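Local coordinates for protein Cd1 (Flavonifractor plautii, PDB 7D39) that binds flavin mononucleotide and probably acts as an ene-reductase that starts the breakdown of flavones and flavonols in gut bacteria, at residues A[229-241]-A[251-263]. Sequence-based numbering, arbitrary orientation.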
ATOM      1  N   GLY A 229     -19.950  19.761  -0.108  1.00 41.01           N
ATOM      2  CA  GLY A 229     -20.003  19.565   1.303  1.00 36.52           C
ATOM      3  C   GLY A 229     -19.199  18.436   1.842  1.00 47.75           C
ATOM      4  O   GLY A 229     -19.342  18.105   2.988  1.00 48.03           O
ATOM      5  N   LYS A 230     -18.347  17.839   1.022  1.00 46.82           N
ATOM      6  CA  LYS A 230     -17.549  16.718   1.469  1.00 45.13           C
ATOM      7  C   LYS A 230     -16.253  16.518   0.685  1.00 39.84           C
ATOM      8  O   LYS A 230     -16.256  16.164  -0.460  1.00 37.81           O
ATOM      9  CB  LYS A 230     -18.387  15.457   1.432  1.00 42.61           C
ATOM     10  CG  LYS A 230     -17.883  14.391   2.348  1.00 42.47           C
ATOM     11  CD  LYS A 230     -18.440  13.066   1.943  1.00 49.35           C
ATOM     12  CE  LYS A 230     -19.934  13.049   2.126  1.00 55.94           C
ATOM     13  NZ  LYS A 230     -20.307  11.799   2.801  1.00 61.20           N
ATOM     14  N   ALA A 231     -15.149  16.731   1.346  1.00 36.52           N
ATOM     15  CA  ALA A 231     -13.881  16.390   0.785  1.00 33.45           C
ATOM     16  C   ALA A 231     -13.374  15.116   1.434  1.00 32.19           C
ATOM     17  O   ALA A 231     -13.273  15.018   2.624  1.00 35.90           O
ATOM     18  CB  ALA A 231     -12.920  17.532   0.952  1.00 30.49           C
ATOM     19  N   ILE A 232     -13.084  14.130   0.618  1.00 28.98           N
ATOM     20  CA  ILE A 232     -12.576  12.873   1.096  1.00 31.47           C
ATOM     21  C   ILE A 232     -11.117  12.672   0.746  1.00 30.91           C
ATOM     22  O   ILE A 232     -10.723  12.791  -0.371  1.00 25.64           O
ATOM     23  CB  ILE A 232     -13.393  11.699   0.572  1.00 30.45           C
ATOM     24  CG1 ILE A 232     -14.872  12.002   0.716  1.00 31.57           C
ATOM     25  CG2 ILE A 232     -12.989  10.427   1.295  1.00 26.60           C
ATOM     26  CD1 ILE A 232     -15.778  10.844   0.414  1.00 29.04           C
ATOM     27  N   CYS A 233     -10.339  12.373   1.747  1.00 28.98           N
ATOM     28  CA  CYS A 233      -8.996  11.989   1.533  1.00 27.10           C
ATOM     29  C   CYS A 233      -8.908  10.670   0.788  1.00 26.55           C
ATOM     30  O   CYS A 233      -9.547   9.738   1.140  1.00 28.56           O
ATOM     31  CB  CYS A 233      -8.282  11.857   2.819  1.00 29.10           C
ATOM     32  SG  CYS A 233      -6.615  11.506   2.381  1.00 27.57           S
ATOM     33  N   CYS A 234      -8.111  10.622  -0.253  1.00 32.40           N
ATOM     34  CA  CYS A 234      -8.088   9.428  -1.098  1.00 22.84           C
ATOM     35  C   CYS A 234      -7.280   8.280  -0.498  1.00 22.37           C
ATOM     36  O   CYS A 234      -7.455   7.135  -0.916  1.00 25.70           O
ATOM     37  CB  CYS A 234      -7.546   9.773  -2.477  1.00 25.15           C
ATOM     38  SG  CYS A 234      -8.735  10.621  -3.487  1.00 26.12           S
ATOM     39  N   LEU A 235      -6.421   8.541   0.479  1.00 23.26           N
ATOM     40  CA  LEU A 235      -5.659   7.471   1.136  1.00 24.24           C
ATOM     41  C   LEU A 235      -6.428   6.947   2.345  1.00 28.93           C
ATOM     42  O   LEU A 235      -6.836   5.786   2.376  1.00 24.91           O
ATOM     43  CB  LEU A 235      -4.271   7.971   1.550  1.00 22.79           C
ATOM     44  CG  LEU A 235      -3.371   6.936   2.234  1.00 23.08           C
ATOM     45  CD1 LEU A 235      -3.283   5.648   1.407  1.00 21.64           C
ATOM     46  CD2 LEU A 235      -1.969   7.505   2.478  1.00 22.91           C
ATOM     47  N   CYS A 236      -6.629   7.803   3.348  1.00 31.74           N
ATOM     48  CA  CYS A 236      -7.130   7.371   4.643  1.00 31.54           C
ATOM     49  C   CYS A 236      -8.651   7.479   4.778  1.00 31.04           C
ATOM     50  O   CYS A 236      -9.216   6.944   5.736  1.00 25.18           O
ATOM     51  CB  CYS A 236      -6.414   8.169   5.745  1.00 29.21           C
ATOM     52  SG  CYS A 236      -6.868   9.919   6.015  1.00 31.93           S
ATOM     53  N   GLY A 237      -9.331   8.134   3.843  1.00 31.67           N
ATOM     54  CA  GLY A 237     -10.776   8.110   3.826  1.00 31.12           C
ATOM     55  C   GLY A 237     -11.459   9.045   4.792  1.00 34.97           C
ATOM     56  O   GLY A 237     -12.696   9.048   4.846  1.00 31.48           O
ATOM     57  N   LEU A 238     -10.706   9.823   5.569  1.00 33.71           N
ATOM     58  CA  LEU A 238     -11.317  10.844   6.402  1.00 33.87           C
ATOM     59  C   LEU A 238     -12.166  11.763   5.537  1.00 32.97           C
ATOM     60  O   LEU A 238     -11.780  12.122   4.423  1.00 36.13           O
ATOM     61  CB  LEU A 238     -10.246  11.642   7.143  1.00 29.76           C
ATOM     62  CG  LEU A 238      -9.598  10.944   8.339  1.00 33.50           C
ATOM     63  CD1 LEU A 238      -8.322  11.636   8.756  1.00 31.66           C
ATOM     64  CD2 LEU A 238     -10.564  10.891   9.509  1.00 34.05           C
ATOM     65  N   GLU A 239     -13.339  12.116   6.048  1.00 31.25           N
ATOM     66  CA  GLU A 239     -14.302  12.980   5.366  1.00 40.27           C
ATOM     67  C   GLU A 239     -14.347  14.332   6.076  1.00 42.40           C
ATOM     68  O   GLU A 239     -14.598  14.401   7.284  1.00 42.99           O
ATOM     69  CB  GLU A 239     -15.686  12.326   5.342  1.00 36.24           C
ATOM     70  CG  GLU A 239     -15.621  10.833   5.003  1.00 31.88           C
ATOM     71  CD  GLU A 239     -16.958  10.236   4.577  1.00 37.88           C
ATOM     72  OE1 GLU A 239     -18.019  10.824   4.873  1.00 44.77           O
ATOM     73  OE2 GLU A 239     -16.937   9.168   3.935  1.00 39.80           O
ATOM     74  N   GLY A 240     -14.095  15.400   5.332  1.00 38.34           N
ATOM     75  CA  GLY A 240     -14.016  16.702   5.956  1.00 37.06           C
ATOM     76  C   GLY A 240     -14.135  17.842   4.976  1.00 33.48           C
ATOM     77  O   GLY A 240     -15.027  17.848   4.130  1.00 37.21           O
ATOM     78  N   GLU A 241     -13.228  18.805   5.064  1.00 34.09           N
ATOM     79  CA  GLU A 241     -13.363  20.029   4.295  1.00 38.10           C
ATOM     80  C   GLU A 241     -11.993  20.519   3.854  1.00 34.56           C
ATOM     81  O   GLU A 241     -11.044  20.532   4.642  1.00 42.11           O
ATOM     82  CB  GLU A 241     -14.069  21.102   5.124  1.00 41.94           C
ATOM     83  CG  GLU A 241     -14.176  22.446   4.451  1.00 48.67           C
ATOM     84  CD  GLU A 241     -15.286  23.300   5.057  1.00 54.85           C
ATOM     85  OE1 GLU A 241     -15.493  23.240   6.292  1.00 51.63           O
ATOM     86  OE2 GLU A 241     -15.960  24.016   4.289  1.00 54.04           O
ATOM     87  N   PHE A 251      -6.703  20.821   5.288  1.00 38.82           N
ATOM     88  CA  PHE A 251      -7.769  19.826   5.382  1.00 40.59           C
ATOM     89  C   PHE A 251      -8.197  19.656   6.832  1.00 39.64           C
ATOM     90  O   PHE A 251      -7.377  19.295   7.681  1.00 38.94           O
ATOM     91  CB  PHE A 251      -7.304  18.490   4.782  1.00 38.10           C
ATOM     92  CG  PHE A 251      -8.340  17.400   4.814  1.00 31.39           C
ATOM     93  CD1 PHE A 251      -9.525  17.530   4.114  1.00 34.55           C
ATOM     94  CD2 PHE A 251      -8.111  16.236   5.525  1.00 31.41           C
ATOM     95  CE1 PHE A 251     -10.477  16.521   4.136  1.00 35.99           C
ATOM     96  CE2 PHE A 251      -9.057  15.224   5.553  1.00 33.26           C
ATOM     97  CZ  PHE A 251     -10.242  15.370   4.855  1.00 32.41           C
ATOM     98  N   THR A 252      -9.480  19.900   7.113  1.00 40.61           N
ATOM     99  CA  THR A 252     -10.033  19.725   8.448  1.00 40.07           C
ATOM    100  C   THR A 252     -11.132  18.667   8.435  1.00 39.98           C
ATOM    101  O   THR A 252     -11.739  18.378   7.401  1.00 34.75           O
ATOM    102  CB  THR A 252     -10.594  21.039   9.014  1.00 40.80           C
ATOM    103  OG1 THR A 252     -11.541  21.600   8.095  1.00 42.98           O
ATOM    104  CG2 THR A 252      -9.469  22.041   9.261  1.00 39.01           C
ATOM    105  N   PHE A 253     -11.394  18.105   9.612  1.00 39.48           N
ATOM    106  CA  PHE A 253     -12.373  17.037   9.756  1.00 40.21           C
ATOM    107  C   PHE A 253     -12.773  16.945  11.219  1.00 44.93           C
ATOM    108  O   PHE A 253     -11.984  17.292  12.109  1.00 44.27           O
ATOM    109  CB  PHE A 253     -11.811  15.695   9.272  1.00 39.62           C
ATOM    110  CG  PHE A 253     -10.536  15.298   9.950  1.00 39.24           C
ATOM    111  CD1 PHE A 253     -10.557  14.519  11.092  1.00 33.85           C
ATOM    112  CD2 PHE A 253      -9.313  15.709   9.441  1.00 39.31           C
ATOM    113  CE1 PHE A 253      -9.388  14.152  11.710  1.00 35.01           C
ATOM    114  CE2 PHE A 253      -8.135  15.343  10.052  1.00 36.50           C
ATOM    115  CZ  PHE A 253      -8.171  14.565  11.187  1.00 36.78           C
ATOM    116  N   PRO A 254     -14.009  16.591  11.458  1.00 45.56           N
ATOM    117  CA  PRO A 254     -14.500  16.424  12.808  1.00 46.22           C
ATOM    118  C   PRO A 254     -13.697  15.343  13.391  1.00 56.12           C
ATOM    119  O   PRO A 254     -13.584  14.304  12.816  1.00 69.18           O
ATOM    120  CB  PRO A 254     -15.916  15.948  12.605  1.00 45.61           C
ATOM    121  CG  PRO A 254     -15.975  15.462  11.227  1.00 44.72           C
ATOM    122  CD  PRO A 254     -15.047  16.328  10.471  1.00 47.71           C
ATOM    123  N   ALA A 255     -13.271  15.496  14.622  1.00 59.17           N
ATOM    124  CA  ALA A 255     -12.346  14.560  15.243  1.00 55.30           C
ATOM    125  C   ALA A 255     -12.873  13.154  15.403  1.00 51.47           C
ATOM    126  O   ALA A 255     -12.161  12.221  15.581  1.00 51.31           O
ATOM    127  CB  ALA A 255     -11.945  15.075  16.595  1.00 42.50           C
ATOM    128  N   GLU A 256     -14.160  13.041  15.419  1.00 49.49           N
ATOM    129  CA  GLU A 256     -14.797  11.735  15.546  1.00 54.77           C
ATOM    130  C   GLU A 256     -14.564  10.872  14.308  1.00 58.19           C
ATOM    131  O   GLU A 256     -14.588   9.639  14.396  1.00 52.20           O
ATOM    132  CB  GLU A 256     -16.294  11.916  15.819  1.00 61.54           C
ATOM    133  CG  GLU A 256     -17.063  10.622  16.033  1.00 67.82           C
ATOM    134  CD  GLU A 256     -17.510   9.984  14.730  1.00 76.08           C
ATOM    135  OE1 GLU A 256     -17.897   8.791  14.745  1.00 73.48           O
ATOM    136  OE2 GLU A 256     -17.467  10.679  13.688  1.00 83.54           O
ATOM    137  N   GLN A 257     -14.338  11.499  13.147  1.00 58.87           N
ATOM    138  CA  GLN A 257     -14.013  10.746  11.939  1.00 48.20           C
ATOM    139  C   GLN A 257     -12.786   9.864  12.135  1.00 44.15           C
ATOM    140  O   GLN A 257     -12.639   8.849  11.448  1.00 36.68           O
ATOM    141  CB  GLN A 257     -13.787  11.704  10.765  1.00 46.04           C
ATOM    142  CG  GLN A 257     -15.037  12.058   9.981  1.00 44.25           C
ATOM    143  CD  GLN A 257     -15.480  10.937   9.050  1.00 45.86           C
ATOM    144  OE1 GLN A 257     -14.712  10.476   8.200  1.00 41.03           O
ATOM    145  NE2 GLN A 257     -16.722  10.496   9.203  1.00 35.93           N
ATOM    146  N   LEU A 258     -11.892  10.231  13.061  1.00 39.38           N
ATOM    147  CA  LEU A 258     -10.705   9.418  13.301  1.00 39.06           C
ATOM    148  C   LEU A 258     -11.059   7.969  13.590  1.00 40.49           C
ATOM    149  O   LEU A 258     -10.299   7.060  13.250  1.00 43.79           O
ATOM    150  CB  LEU A 258      -9.904   9.994  14.462  1.00 43.98           C
ATOM    151  CG  LEU A 258      -8.768  10.909  14.027  1.00 47.87           C
ATOM    152  CD1 LEU A 258      -8.114  11.563  15.236  1.00 49.98           C
ATOM    153  CD2 LEU A 258      -7.763  10.115  13.226  1.00 37.80           C
ATOM    154  N   GLU A 259     -12.196   7.737  14.237  1.00 36.01           N
ATOM    155  CA  GLU A 259     -12.660   6.383  14.493  1.00 35.33           C
ATOM    156  C   GLU A 259     -12.922   5.599  13.219  1.00 32.61           C
ATOM    157  O   GLU A 259     -12.956   4.367  13.263  1.00 35.04           O
ATOM    158  CB  GLU A 259     -13.947   6.427  15.318  1.00 39.95           C
ATOM    159  CG  GLU A 259     -13.741   6.746  16.772  1.00 58.22           C
ATOM    160  CD  GLU A 259     -14.515   5.791  17.640  1.00 75.27           C
ATOM    161  OE1 GLU A 259     -13.894   5.146  18.516  1.00 84.57           O
ATOM    162  OE2 GLU A 259     -15.739   5.659  17.418  1.00 73.32           O
ATOM    163  N   HIS A 260     -13.164   6.279  12.101  1.00 38.95           N
ATOM    164  CA  HIS A 260     -13.514   5.618  10.853  1.00 37.54           C
ATOM    165  C   HIS A 260     -12.353   5.544   9.876  1.00 34.97           C
ATOM    166  O   HIS A 260     -12.461   4.846   8.860  1.00 29.40           O
ATOM    167  CB  HIS A 260     -14.695   6.338  10.196  1.00 38.75           C
ATOM    168  CG  HIS A 260     -15.936   6.318  11.030  1.00 45.01           C
ATOM    169  ND1 HIS A 260     -16.961   5.422  10.816  1.00 46.26           N
ATOM    170  CD2 HIS A 260     -16.300   7.057  12.105  1.00 41.16           C
ATOM    171  CE1 HIS A 260     -17.910   5.620  11.715  1.00 45.65           C
ATOM    172  NE2 HIS A 260     -17.533   6.608  12.508  1.00 46.89           N
ATOM    173  N   ALA A 261     -11.247   6.224  10.172  1.00 33.25           N
ATOM    174  CA  ALA A 261     -10.136   6.334   9.233  1.00 30.36           C
ATOM    175  C   ALA A 261      -9.635   4.959   8.803  1.00 28.90           C
ATOM    176  O   ALA A 261      -9.394   4.087   9.641  1.00 37.53           O
ATOM    177  CB  ALA A 261      -9.002   7.142   9.867  1.00 30.57           C
ATOM    178  N   HIS A 262      -9.435   4.785   7.489  1.00 28.62           N
ATOM    179  CA  HIS A 262      -9.174   3.477   6.895  1.00 27.81           C
ATOM    180  C   HIS A 262      -7.856   2.860   7.334  1.00 27.61           C
ATOM    181  O   HIS A 262      -7.647   1.664   7.108  1.00 23.66           O
ATOM    182  CB  HIS A 262      -9.180   3.570   5.369  1.00 25.83           C
ATOM    183  CG  HIS A 262     -10.479   4.030   4.783  1.00 28.90           C
ATOM    184  ND1 HIS A 262     -11.592   4.320   5.548  1.00 30.60           N
ATOM    185  CD2 HIS A 262     -10.836   4.256   3.499  1.00 23.12           C
ATOM    186  CE1 HIS A 262     -12.583   4.692   4.754  1.00 28.98           C
ATOM    187  NE2 HIS A 262     -12.147   4.664   3.506  1.00 30.77           N
ATOM    188  N   ASP A 263      -6.951   3.634   7.919  1.00 24.73           N
ATOM    189  CA  ASP A 263      -5.650   3.114   8.322  1.00 32.29           C
ATOM    190  C   ASP A 263      -5.515   3.024   9.839  1.00 33.76           C
ATOM    191  O   ASP A 263      -4.396   3.019  10.357  1.00 33.28           O
ATOM    192  CB  ASP A 263      -4.529   3.976   7.736  1.00 32.48           C
ATOM    193  CG  ASP A 263      -4.569   5.396   8.248  1.00 35.73           C
ATOM    194  OD1 ASP A 263      -5.615   5.777   8.806  1.00 33.80           O
ATOM    195  OD2 ASP A 263      -3.562   6.123   8.104  1.00 38.75           O
TER
HETATM  196  O   HOH W   1     -13.881   7.720   7.083  1.00 47.29           O
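Glu241 and Thr252 form an antiparallel hydrogen-bonded pair, with Glu241 N 2.8 Å from Thr252 O; 251-263 then leaves the sheet and returns through the 3-10 segment 255-259 to the Cys236 turn, where His262 N donates an almost straight bond (170°) to Cys236 O. Leu238 packs inside this turn of chain: CD1 lies over one face of the Phe253 ring, 3.9 Å from its centroid, in a CH-pi contact, while CD2 rests on Gln257 CB and Ala261 CB. With its chain bent at chi2 (-76°), Gln257 brings OE1 to Glu239 N (3.0 Å), which meets it from above the amide plane; a water links OE1 to Gly237 O. Gly237 CA sits over the His262 ring. Phe251, its CG anti to the backbone N (chi1 -179°), turns its ring towards strand 230-233, with Ala231 O at the ring edge and Leu238 CB 4.1 Å from CE2. A serine here would probably leave Ala231, Cys233 and Leu238 without their shared apolar partner. Cys233 and Cys236, with Cys216 and Cys219, form two CXXC pairs, consistent with a zinc-ribbon-like module. Phe251 also meets Phe224 across one face of the four-stranded antiparallel sheet, while His262 touches helix 153-162.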